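PDB 3DOR: protein CT_858, which acts as a secreted chlamydial protease, probably a serine-type endopeptidase of the S41 peptidase family that assembles as a dimer. Local coordinates for residues B[68-73]-B[525-530]; B[379-384]-B[413-418]; B[151-156]-B[182-187]; B[540-543]-B[549-552]. All coordinates share one frame; numbering follows the deposited sequence.

Early in the chain, the loop after helix 55-67 meets the loop before strand 534-535 in contact 1, which closes a span of 451 residues. Contacts 2 and 3 are both nested inside it. Contact 3 comes first: it closes a short excursion between two strands of the PDZ region (151-156 with 182-187). Contact 2 follows, packing helix 372-384 against helix 409-428 within the S41 peptidase region, and its centre lies about 48 Å from that of contact 3. Contact 4 opens only after contact 1 has closed and joins the helices at 540-544 and 549-564 near the C terminus. No two of the contacts cross along the chain.

Contact 1 of 4, residues B[68-73]-B[525-530]; sequences GLNDFH and IENIGV
The Asp71 carboxylate, which closes an Asx turn in the loop between helix 55-67 and strand 75-78, faces that of Glu526 in the loop leading to strand 534-535. Asp71 OD1 accepts a hydrogen bond from His73 N at 2.7 Å, an approach from the anti side of the carboxylate. With CG anti to the backbone N (chi1 -174°), the same carboxylate reaches across to the second loop. Glu526 bends at chi2 (63°) to bring its own carboxylate forward, and the two groups meet at a steep mutual tilt, their planes 60° apart. Asp71 CG lies 3.3 Å from Glu526 OE2, with no direct bond between the acids.

Water joins the two sides instead. One molecule donates to Asp71 OD1 at 2.8 Å and to Glu526 OE1 at 2.7 Å. A second accepts a hydrogen bond from Phe72 N at 2.8 Å and lies 2.7 Å from Glu526 OE2, to which it can donate. Next to Glu526 along the chain, the end of the Asn527 side chain comes near Asn70 O.

Lys28, from helix 25-32, forms a salt bridge with Glu526 OE2 and also bonds Asn70 O, so it ties both loops together. His73, which packs on Ser467, has its NE2 6.4 Å from Glu526 OE1; serine, histidine and glutamate therefore come close together, consistent with the catalytic centre of a serine peptidase. The carboxylate oxygens of the contact accept bonds from Tyr22 and Thr513 (both to Asp71 OD2), from water and from Lys28, which would hold both acidic groups in place.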
# COMPACT_ATOMS: atom_id res chain seq x y z
N GLY B 68 -5.36 -24.70 1.33
CA GLY B 68 -6.47 -25.60 1.06
C GLY B 68 -7.42 -25.10 -0.02
O GLY B 68 -8.26 -25.85 -0.51
N LEU B 69 -7.28 -23.83 -0.39
CA LEU B 69 -8.14 -23.26 -1.42
C LEU B 69 -7.70 -23.72 -2.81
O LEU B 69 -8.41 -23.52 -3.79
CB LEU B 69 -8.11 -21.73 -1.35
CG LEU B 69 -8.74 -21.06 -0.13
CD1 LEU B 69 -8.40 -19.57 -0.13
CD2 LEU B 69 -10.26 -21.27 -0.15
N ASN B 70 -6.52 -24.34 -2.88
CA ASN B 70 -5.99 -24.80 -4.16
C ASN B 70 -6.10 -23.65 -5.18
O ASN B 70 -6.65 -23.80 -6.26
CB ASN B 70 -6.78 -26.03 -4.63
CG ASN B 70 -6.04 -26.85 -5.69
OD1 ASN B 70 -6.29 -28.06 -5.84
ND2 ASN B 70 -5.15 -26.21 -6.42
N ASP B 71 -5.56 -22.49 -4.79
CA ASP B 71 -5.59 -21.27 -5.61
C ASP B 71 -4.16 -20.76 -5.73
O ASP B 71 -3.59 -20.29 -4.75
CB ASP B 71 -6.46 -20.21 -4.91
CG ASP B 71 -6.66 -18.95 -5.76
OD1 ASP B 71 -5.76 -18.58 -6.54
OD2 ASP B 71 -7.73 -18.31 -5.61
N PHE B 72 -3.57 -20.84 -6.92
CA PHE B 72 -2.19 -20.37 -7.06
C PHE B 72 -2.04 -18.91 -6.66
O PHE B 72 -0.94 -18.47 -6.33
CB PHE B 72 -1.66 -20.59 -8.47
CG PHE B 72 -1.62 -22.04 -8.88
CD1 PHE B 72 -2.58 -22.56 -9.73
CD2 PHE B 72 -0.64 -22.88 -8.37
CE1 PHE B 72 -2.57 -23.91 -10.09
CE2 PHE B 72 -0.62 -24.24 -8.72
CZ PHE B 72 -1.59 -24.75 -9.58
N HIS B 73 -3.13 -18.16 -6.70
CA HIS B 73 -3.13 -16.75 -6.31
C HIS B 73 -3.27 -16.57 -4.78
O HIS B 73 -2.74 -15.62 -4.22
CB HIS B 73 -4.29 -16.00 -6.98
CG HIS B 73 -3.98 -15.47 -8.35
ND1 HIS B 73 -2.74 -14.99 -8.71
CD2 HIS B 73 -4.80 -15.22 -9.41
CE1 HIS B 73 -2.80 -14.48 -9.92
NE2 HIS B 73 -4.04 -14.60 -10.37
N ILE B 525 -11.53 -20.46 -15.65
CA ILE B 525 -10.10 -20.68 -15.83
C ILE B 525 -9.47 -21.24 -14.56
O ILE B 525 -8.54 -22.04 -14.63
CB ILE B 525 -9.36 -19.36 -16.21
CG1 ILE B 525 -9.96 -18.78 -17.49
CG2 ILE B 525 -7.86 -19.61 -16.42
CD1 ILE B 525 -9.88 -19.73 -18.65
N GLU B 526 -9.99 -20.83 -13.41
CA GLU B 526 -9.48 -21.27 -12.10
C GLU B 526 -9.26 -22.78 -12.07
O GLU B 526 -10.17 -23.54 -12.39
CB GLU B 526 -10.47 -20.87 -11.00
CG GLU B 526 -9.96 -21.07 -9.57
CD GLU B 526 -8.75 -20.21 -9.25
OE1 GLU B 526 -8.51 -19.22 -9.98
OE2 GLU B 526 -8.04 -20.51 -8.27
N ASN B 527 -8.06 -23.21 -11.69
CA ASN B 527 -7.70 -24.63 -11.60
C ASN B 527 -7.61 -25.39 -12.91
O ASN B 527 -6.62 -26.08 -13.17
CB ASN B 527 -8.69 -25.37 -10.69
CG ASN B 527 -8.57 -24.95 -9.25
OD1 ASN B 527 -7.53 -25.14 -8.61
ND2 ASN B 527 -9.63 -24.35 -8.72
N ILE B 528 -8.66 -25.29 -13.72
CA ILE B 528 -8.76 -25.99 -15.01
C ILE B 528 -7.77 -25.49 -16.06
O ILE B 528 -7.37 -26.24 -16.95
CB ILE B 528 -10.18 -25.86 -15.60
CG1 ILE B 528 -11.21 -26.39 -14.60
CG2 ILE B 528 -10.29 -26.65 -16.89
CD1 ILE B 528 -10.93 -27.79 -14.11
N GLY B 529 -7.39 -24.22 -15.97
CA GLY B 529 -6.45 -23.67 -16.92
C GLY B 529 -6.94 -23.65 -18.36
O GLY B 529 -8.13 -23.80 -18.65
N VAL B 530 -5.99 -23.45 -19.26
CA VAL B 530 -6.28 -23.37 -20.68
C VAL B 530 -5.54 -24.49 -21.39
O VAL B 530 -4.33 -24.65 -21.26
CB VAL B 530 -5.80 -22.02 -21.25
CG1 VAL B 530 -6.13 -21.92 -22.72
CG2 VAL B 530 -6.44 -20.89 -20.46
O HOH W 1 -6.68 -17.51 -8.91
O HOH W 2 -5.50 -20.87 -8.99

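Contact 2 of 4, residues B[379-384]-B[413-418]; sequences LDWLTL and EYLKSF. With SO4 (sulfate ion), chain P.
The main apolar contact is a CH-pi interaction in which Leu415 CD2 sits over one face of the Trp381 indole, 3.9 Å from the centroid of the six-membered ring and almost on its normal. The other branch of the leucine lies over the same side, near the rim, with Leu415 CD1 3.7 Å from Trp381 CZ3. Trp381 has CG beside the backbone N (chi1 -80°), which stands the indole against the neighbouring helix.

A second aromatic group meets the pyrrole end of the indole. Trp381 CD1 lies 3.9 Å from Phe418 CD2, and the two ring planes are turned 86° against each other in an oblique meeting. At the next residue, Leu382 CD2 packs against backbone and aliphatic chain alike, 3.7 Å from Lys416 O and 3.9 Å from Lys416 CG.

No polar bond crosses the interface. Lys416 bends away from Leu382 so that NZ forms a salt bridge with Glu413 OE2, on its own helix, at 3.1 Å. Ser417, directed away from the interface, bonds Gln421 and donates OG to a sulfate oxygen O2 at 3.0 Å; this ion probably comes from the crystallisation liquor.

Leu398 of helix 391-398 touches both Trp381 and Leu415. The two segments run roughly antiparallel, at 141° with axes 8.4 Å apart, an apolar helix-helix interface inside a small helical cluster of the peptidase region.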
# COMPACT_ATOMS: atom_id res chain seq x y z
N LEU B 379 -17.44 4.84 -9.41
CA LEU B 379 -17.82 6.24 -9.36
C LEU B 379 -16.68 7.11 -9.89
O LEU B 379 -16.90 8.03 -10.68
CB LEU B 379 -18.17 6.65 -7.92
CG LEU B 379 -19.44 6.09 -7.30
CD1 LEU B 379 -19.49 6.43 -5.81
CD2 LEU B 379 -20.66 6.66 -8.01
N ASP B 380 -15.47 6.83 -9.44
CA ASP B 380 -14.33 7.63 -9.88
C ASP B 380 -14.10 7.56 -11.38
O ASP B 380 -13.84 8.58 -12.02
CB ASP B 380 -13.07 7.21 -9.11
CG ASP B 380 -13.18 7.51 -7.63
OD1 ASP B 380 -14.02 8.36 -7.26
OD2 ASP B 380 -12.43 6.92 -6.83
N TRP B 381 -14.19 6.36 -11.96
CA TRP B 381 -14.02 6.24 -13.41
C TRP B 381 -15.04 7.17 -14.09
O TRP B 381 -14.71 7.87 -15.05
CB TRP B 381 -14.27 4.81 -13.89
CG TRP B 381 -13.12 3.87 -13.70
CD1 TRP B 381 -13.10 2.72 -12.96
CD2 TRP B 381 -11.81 3.99 -14.28
NE1 TRP B 381 -11.87 2.11 -13.04
CE2 TRP B 381 -11.05 2.88 -13.84
CE3 TRP B 381 -11.21 4.93 -15.12
CZ2 TRP B 381 -9.72 2.68 -14.22
CZ3 TRP B 381 -9.88 4.73 -15.50
CH2 TRP B 381 -9.15 3.62 -15.05
N LEU B 382 -16.27 7.16 -13.59
CA LEU B 382 -17.32 7.97 -14.18
C LEU B 382 -17.08 9.47 -14.03
O LEU B 382 -17.27 10.22 -14.98
CB LEU B 382 -18.68 7.57 -13.61
CG LEU B 382 -19.23 6.23 -14.15
CD1 LEU B 382 -20.39 5.75 -13.30
CD2 LEU B 382 -19.66 6.40 -15.60
N THR B 383 -16.65 9.92 -12.85
CA THR B 383 -16.41 11.35 -12.70
C THR B 383 -15.20 11.74 -13.55
O THR B 383 -15.18 12.79 -14.18
CB THR B 383 -16.15 11.75 -11.22
OG1 THR B 383 -14.89 11.23 -10.79
CG2 THR B 383 -17.24 11.21 -10.33
N LEU B 384 -14.20 10.86 -13.59
CA LEU B 384 -12.99 11.11 -14.36
C LEU B 384 -13.28 11.32 -15.86
O LEU B 384 -12.69 12.19 -16.50
CB LEU B 384 -12.03 9.92 -14.20
CG LEU B 384 -10.56 10.07 -14.59
CD1 LEU B 384 -9.88 8.73 -14.44
CD2 LEU B 384 -10.41 10.56 -16.02
N GLU B 413 -15.20 5.00 -23.33
CA GLU B 413 -16.55 4.46 -23.26
C GLU B 413 -16.59 3.12 -22.55
O GLU B 413 -17.55 2.82 -21.85
CB GLU B 413 -17.14 4.33 -24.67
CG GLU B 413 -17.43 5.68 -25.33
CD GLU B 413 -18.31 6.57 -24.46
OE1 GLU B 413 -19.34 6.07 -23.95
OE2 GLU B 413 -17.98 7.76 -24.27
N TYR B 414 -15.55 2.30 -22.73
CA TYR B 414 -15.49 1.01 -22.05
C TYR B 414 -15.40 1.24 -20.55
O TYR B 414 -16.09 0.58 -19.78
CB TYR B 414 -14.26 0.20 -22.50
CG TYR B 414 -14.43 -0.59 -23.78
CD1 TYR B 414 -13.33 -0.87 -24.58
CD2 TYR B 414 -15.68 -1.09 -24.17
CE1 TYR B 414 -13.45 -1.64 -25.73
CE2 TYR B 414 -15.81 -1.86 -25.33
CZ TYR B 414 -14.68 -2.13 -26.10
OH TYR B 414 -14.77 -2.90 -27.25
N LEU B 415 -14.52 2.16 -20.15
CA LEU B 415 -14.32 2.46 -18.74
C LEU B 415 -15.61 2.99 -18.08
O LEU B 415 -15.91 2.64 -16.94
CB LEU B 415 -13.18 3.47 -18.58
CG LEU B 415 -11.79 2.91 -18.95
CD1 LEU B 415 -10.78 4.04 -19.03
CD2 LEU B 415 -11.37 1.88 -17.92
N LYS B 416 -16.36 3.81 -18.80
CA LYS B 416 -17.62 4.32 -18.26
C LYS B 416 -18.64 3.19 -18.15
O LYS B 416 -19.40 3.12 -17.19
CB LYS B 416 -18.15 5.45 -19.14
CG LYS B 416 -17.46 6.76 -18.84
CD LYS B 416 -17.22 7.60 -20.08
CE LYS B 416 -18.49 8.22 -20.61
NZ LYS B 416 -18.12 9.28 -21.60
N SER B 417 -18.64 2.30 -19.14
CA SER B 417 -19.55 1.17 -19.13
C SER B 417 -19.22 0.29 -17.91
O SER B 417 -20.10 -0.22 -17.23
CB SER B 417 -19.40 0.37 -20.42
OG SER B 417 -20.16 -0.83 -20.36
N PHE B 418 -17.93 0.14 -17.63
CA PHE B 418 -17.49 -0.65 -16.49
C PHE B 418 -18.09 -0.08 -15.20
O PHE B 418 -18.63 -0.81 -14.37
CB PHE B 418 -15.96 -0.63 -16.38
CG PHE B 418 -15.42 -1.28 -15.14
CD1 PHE B 418 -15.26 -2.66 -15.07
CD2 PHE B 418 -15.10 -0.51 -14.02
CE1 PHE B 418 -14.78 -3.27 -13.92
CE2 PHE B 418 -14.62 -1.11 -12.86
CZ PHE B 418 -14.46 -2.50 -12.81
S SO4 P . -23.76 -0.18 -20.16
O1 SO4 P . -23.31 -1.59 -19.91
O2 SO4 P . -22.73 0.51 -21.02
O3 SO4 P . -25.07 -0.13 -20.90
O4 SO4 P . -23.92 0.48 -18.83

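Contact 3 of 4, residues B[151-156]-B[182-187]; sequences FSRMAS and VKWRYV. With SO4 (sulfate ion), chain L.
The CA atoms of Phe151 and Trp184 are 8.6 Å apart and those of Arg153 and Tyr186 9.5 Å, as the two segments run in the same general direction and are bridged by side chains, with no hydrogen bond between them. Each belongs to a strand that pairs antiparallel with strand 83-92.

Trp184 spans most of the distance. Its CG lies beside the backbone N (chi1 -77°), and the benzene end of the indole is carried to the first segment rim first. Trp184 CZ3 comes 3.7 Å from Phe151 O, which lies at the ring edge near its plane, and Trp184 CH2 is 4.0 Å from Phe151 CA. The same indole corner also meets the edge of the phenylalanine ring, with Phe151 CD2 4.5 Å from Trp184 CH2.

Arg153 lies alongside this corner. Its CG approaches the indole obliquely, 4.2 Å from Trp184 CH2, and that indole carbon lies above the centre of one face of the guanidinium. The flat group is held from its rim, NE bonding Thr149 O and NH2 bonding Leu150 O at the end of helix 140-150. Pro162 touches both Arg153 and Trp184, and Leu86 of strand 83-92 also packs on the indole.

Next to Trp184 in the chain, and apart from the contact, Arg185 NH1 makes a weak hydrogen bond of 2.6 Å to O3 of a sulfate, probably taken up from the crystallisation liquor. Trp184 thus joins strand 177-187 to the segment following helix 140-150, and Arg153 ties that segment back to the helix end, on the antiparallel sheet of the PDZ domain.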
# COMPACT_ATOMS: atom_id res chain seq x y z
N PHE B 151 13.54 -28.29 -3.38
CA PHE B 151 14.85 -27.84 -2.90
C PHE B 151 14.86 -26.41 -2.37
O PHE B 151 15.92 -25.79 -2.26
CB PHE B 151 15.89 -27.99 -4.01
CG PHE B 151 16.18 -29.42 -4.38
CD1 PHE B 151 16.36 -29.79 -5.70
CD2 PHE B 151 16.31 -30.40 -3.40
CE1 PHE B 151 16.66 -31.11 -6.05
CE2 PHE B 151 16.61 -31.72 -3.73
CZ PHE B 151 16.79 -32.08 -5.06
N SER B 152 13.69 -25.88 -2.02
CA SER B 152 13.62 -24.52 -1.49
C SER B 152 12.49 -24.41 -0.47
O SER B 152 11.32 -24.29 -0.83
CB SER B 152 13.39 -23.53 -2.65
OG SER B 152 13.53 -22.20 -2.21
N ARG B 153 12.85 -24.46 0.81
CA ARG B 153 11.88 -24.39 1.90
C ARG B 153 12.01 -23.03 2.57
O ARG B 153 13.10 -22.60 2.93
CB ARG B 153 12.13 -25.50 2.91
CG ARG B 153 12.27 -26.88 2.29
CD ARG B 153 10.99 -27.34 1.62
NE ARG B 153 11.23 -28.55 0.85
CZ ARG B 153 11.43 -29.76 1.37
NH1 ARG B 153 11.40 -29.94 2.68
NH2 ARG B 153 11.72 -30.78 0.58
N MET B 154 10.88 -22.36 2.78
CA MET B 154 10.91 -21.03 3.36
C MET B 154 9.85 -20.80 4.43
O MET B 154 8.66 -20.96 4.17
CB MET B 154 10.73 -20.00 2.25
CG MET B 154 11.87 -20.00 1.23
SD MET B 154 11.46 -19.15 -0.30
CE MET B 154 11.44 -17.47 0.27
N ALA B 155 10.29 -20.43 5.63
CA ALA B 155 9.34 -20.17 6.70
C ALA B 155 8.48 -18.98 6.28
O ALA B 155 7.38 -18.80 6.78
CB ALA B 155 10.07 -19.87 8.02
N SER B 156 9.00 -18.16 5.36
CA SER B 156 8.27 -16.99 4.89
C SER B 156 7.00 -17.42 4.16
O SER B 156 6.08 -16.63 4.00
CB SER B 156 9.15 -16.13 3.95
OG SER B 156 9.45 -16.81 2.73
N VAL B 182 24.21 -34.67 0.55
CA VAL B 182 24.27 -33.23 0.36
C VAL B 182 23.84 -32.49 1.63
O VAL B 182 23.14 -33.04 2.48
CB VAL B 182 23.38 -32.84 -0.84
CG1 VAL B 182 22.78 -31.47 -0.65
CG2 VAL B 182 24.21 -32.87 -2.12
N LYS B 183 24.27 -31.24 1.77
CA LYS B 183 23.90 -30.45 2.94
C LYS B 183 23.05 -29.22 2.62
O LYS B 183 23.44 -28.39 1.80
CB LYS B 183 25.15 -29.99 3.70
CG LYS B 183 24.80 -29.20 4.95
CD LYS B 183 26.03 -28.62 5.63
CE LYS B 183 25.63 -27.96 6.96
NZ LYS B 183 26.76 -27.22 7.60
N TRP B 184 21.90 -29.12 3.28
CA TRP B 184 21.03 -27.97 3.07
C TRP B 184 21.75 -26.67 3.38
O TRP B 184 22.53 -26.58 4.33
CB TRP B 184 19.80 -28.03 3.99
CG TRP B 184 18.72 -28.97 3.60
CD1 TRP B 184 18.45 -30.18 4.16
CD2 TRP B 184 17.73 -28.78 2.58
NE1 TRP B 184 17.35 -30.75 3.56
CE2 TRP B 184 16.89 -29.91 2.58
CE3 TRP B 184 17.47 -27.75 1.66
CZ2 TRP B 184 15.81 -30.05 1.71
CZ3 TRP B 184 16.40 -27.88 0.79
CH2 TRP B 184 15.58 -29.03 0.82
N ARG B 185 21.50 -25.66 2.56
CA ARG B 185 22.06 -24.34 2.78
C ARG B 185 20.99 -23.74 3.69
O ARG B 185 19.90 -23.41 3.23
CB ARG B 185 22.17 -23.58 1.46
CG ARG B 185 23.60 -23.25 1.08
CD ARG B 185 24.10 -24.01 -0.14
NE ARG B 185 24.35 -23.09 -1.24
CZ ARG B 185 25.03 -23.39 -2.34
NH1 ARG B 185 25.55 -24.60 -2.50
NH2 ARG B 185 25.17 -22.48 -3.30
N TYR B 186 21.31 -23.61 4.97
CA TYR B 186 20.37 -23.12 5.97
C TYR B 186 20.58 -21.71 6.50
O TYR B 186 21.70 -21.27 6.74
CB TYR B 186 20.37 -24.11 7.14
CG TYR B 186 19.37 -23.83 8.24
CD1 TYR B 186 18.01 -24.06 8.05
CD2 TYR B 186 19.79 -23.37 9.49
CE1 TYR B 186 17.09 -23.83 9.07
CE2 TYR B 186 18.88 -23.13 10.52
CZ TYR B 186 17.53 -23.36 10.31
OH TYR B 186 16.62 -23.14 11.32
N VAL B 187 19.47 -21.01 6.67
CA VAL B 187 19.47 -19.66 7.21
C VAL B 187 18.57 -19.74 8.45
O VAL B 187 17.38 -20.03 8.34
CB VAL B 187 18.88 -18.63 6.20
CG1 VAL B 187 18.68 -17.28 6.88
CG2 VAL B 187 19.83 -18.46 5.02
S SO4 L . 27.94 -26.71 -0.17
O1 SO4 L . 29.11 -27.61 -0.58
O2 SO4 L . 28.49 -25.40 0.32
O3 SO4 L . 27.03 -26.44 -1.35
O4 SO4 L . 27.17 -27.46 0.89

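Contact 4 of 4, residues B[540-543]-B[549-552]; sequences ANDI and SEYL
Asp542 holds CG beside its backbone N, anti to the carbonyl carbon (chi1 -80°), and this turns its carboxylate from helix 540-544 to the first turn of the helix that begins at Ser549. Asn541 and Glu550 have the same first-torsion setting, and Glu550 is extended beyond CG, so that their polar ends meet beside the Asp542 carboxylate.

The bond from Tyr551 N to Asp542 OD1 is nearly straight (2.9 Å, 168°) and arrives on the syn side of the carboxylate. Glu550 N also lies close, 3.0 Å from Asp542 OD1. The CB of Tyr551 packs 3.6 Å from Asp542 OD2, while its ring, perpendicular to the carboxylate, leads off to Phe538. Thr539 N holds that second oxygen.

Nearer the solvent, Asn541 ND2 donates to Glu550 OE2 at 3.2 Å, reaching it from above the carboxylate plane (49° out of it). Each of these side chains has a further partner: Arg544 bonds Asn541 OD1, and Thr539 OG1 bonds Glu550 OE1. A water completes the seam, donating to Asn541 O at 2.8 Å and accepting a hydrogen bond from Ser549 N at 3.1 Å.

Because Asp542 places its carboxylate at the amino-terminal turn of helix 549-564, the partial positive charge of that end would probably stabilise its negative form, and the bond to Tyr551 N ties helix 540-544 to the start of the next helix.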
# COMPACT_ATOMS: atom_id res chain seq x y z
N ALA B 540 11.69 -37.37 -21.87
CA ALA B 540 12.95 -37.56 -21.15
C ALA B 540 14.09 -37.18 -22.09
O ALA B 540 15.08 -36.59 -21.67
CB ALA B 540 13.08 -39.02 -20.68
N ASN B 541 13.96 -37.52 -23.37
CA ASN B 541 15.00 -37.17 -24.33
C ASN B 541 15.14 -35.65 -24.48
O ASN B 541 16.24 -35.14 -24.72
CB ASN B 541 14.72 -37.80 -25.70
CG ASN B 541 14.98 -39.30 -25.71
OD1 ASN B 541 15.84 -39.79 -24.97
ND2 ASN B 541 14.26 -40.03 -26.56
N ASP B 542 14.04 -34.93 -24.35
CA ASP B 542 14.08 -33.48 -24.44
C ASP B 542 14.87 -32.94 -23.27
O ASP B 542 15.74 -32.09 -23.41
CB ASP B 542 12.68 -32.87 -24.37
CG ASP B 542 11.93 -32.95 -25.67
OD1 ASP B 542 12.57 -32.73 -26.73
OD2 ASP B 542 10.71 -33.22 -25.63
N ILE B 543 14.53 -33.47 -22.09
CA ILE B 543 15.12 -33.06 -20.83
C ILE B 543 16.50 -33.59 -20.49
O ILE B 543 17.36 -32.84 -20.05
CB ILE B 543 14.15 -33.43 -19.68
CG1 ILE B 543 12.82 -32.71 -19.88
CG2 ILE B 543 14.76 -33.08 -18.33
CD1 ILE B 543 11.72 -33.16 -18.95
N SER B 549 15.21 -31.36 -28.53
CA SER B 549 15.17 -31.50 -29.97
C SER B 549 13.88 -32.14 -30.45
O SER B 549 13.39 -31.80 -31.52
CB SER B 549 16.40 -32.28 -30.48
OG SER B 549 16.41 -33.62 -30.01
N GLU B 550 13.32 -33.05 -29.66
CA GLU B 550 12.06 -33.68 -30.07
C GLU B 550 10.94 -32.64 -30.01
O GLU B 550 10.15 -32.51 -30.94
CB GLU B 550 11.74 -34.88 -29.17
CG GLU B 550 12.80 -35.95 -29.19
CD GLU B 550 12.33 -37.28 -28.61
OE1 GLU B 550 11.36 -37.28 -27.82
OE2 GLU B 550 12.95 -38.32 -28.93
N TYR B 551 10.88 -31.92 -28.90
CA TYR B 551 9.88 -30.88 -28.72
C TYR B 551 10.01 -29.85 -29.86
O TYR B 551 9.06 -29.57 -30.59
CB TYR B 551 10.10 -30.18 -27.38
CG TYR B 551 9.20 -28.99 -27.11
CD1 TYR B 551 7.90 -29.17 -26.63
CD2 TYR B 551 9.66 -27.69 -27.31
CE1 TYR B 551 7.08 -28.07 -26.34
CE2 TYR B 551 8.84 -26.58 -27.03
CZ TYR B 551 7.56 -26.78 -26.54
OH TYR B 551 6.77 -25.70 -26.20
N LEU B 552 11.22 -29.31 -30.03
CA LEU B 552 11.45 -28.32 -31.07
C LEU B 552 11.19 -28.80 -32.49
O LEU B 552 10.62 -28.05 -33.29
CB LEU B 552 12.88 -27.76 -30.96
CG LEU B 552 13.06 -26.79 -29.78
CD1 LEU B 552 14.50 -26.27 -29.74
CD2 LEU B 552 12.08 -25.64 -29.93
O HOH W 3 16.71 -33.65 -27.07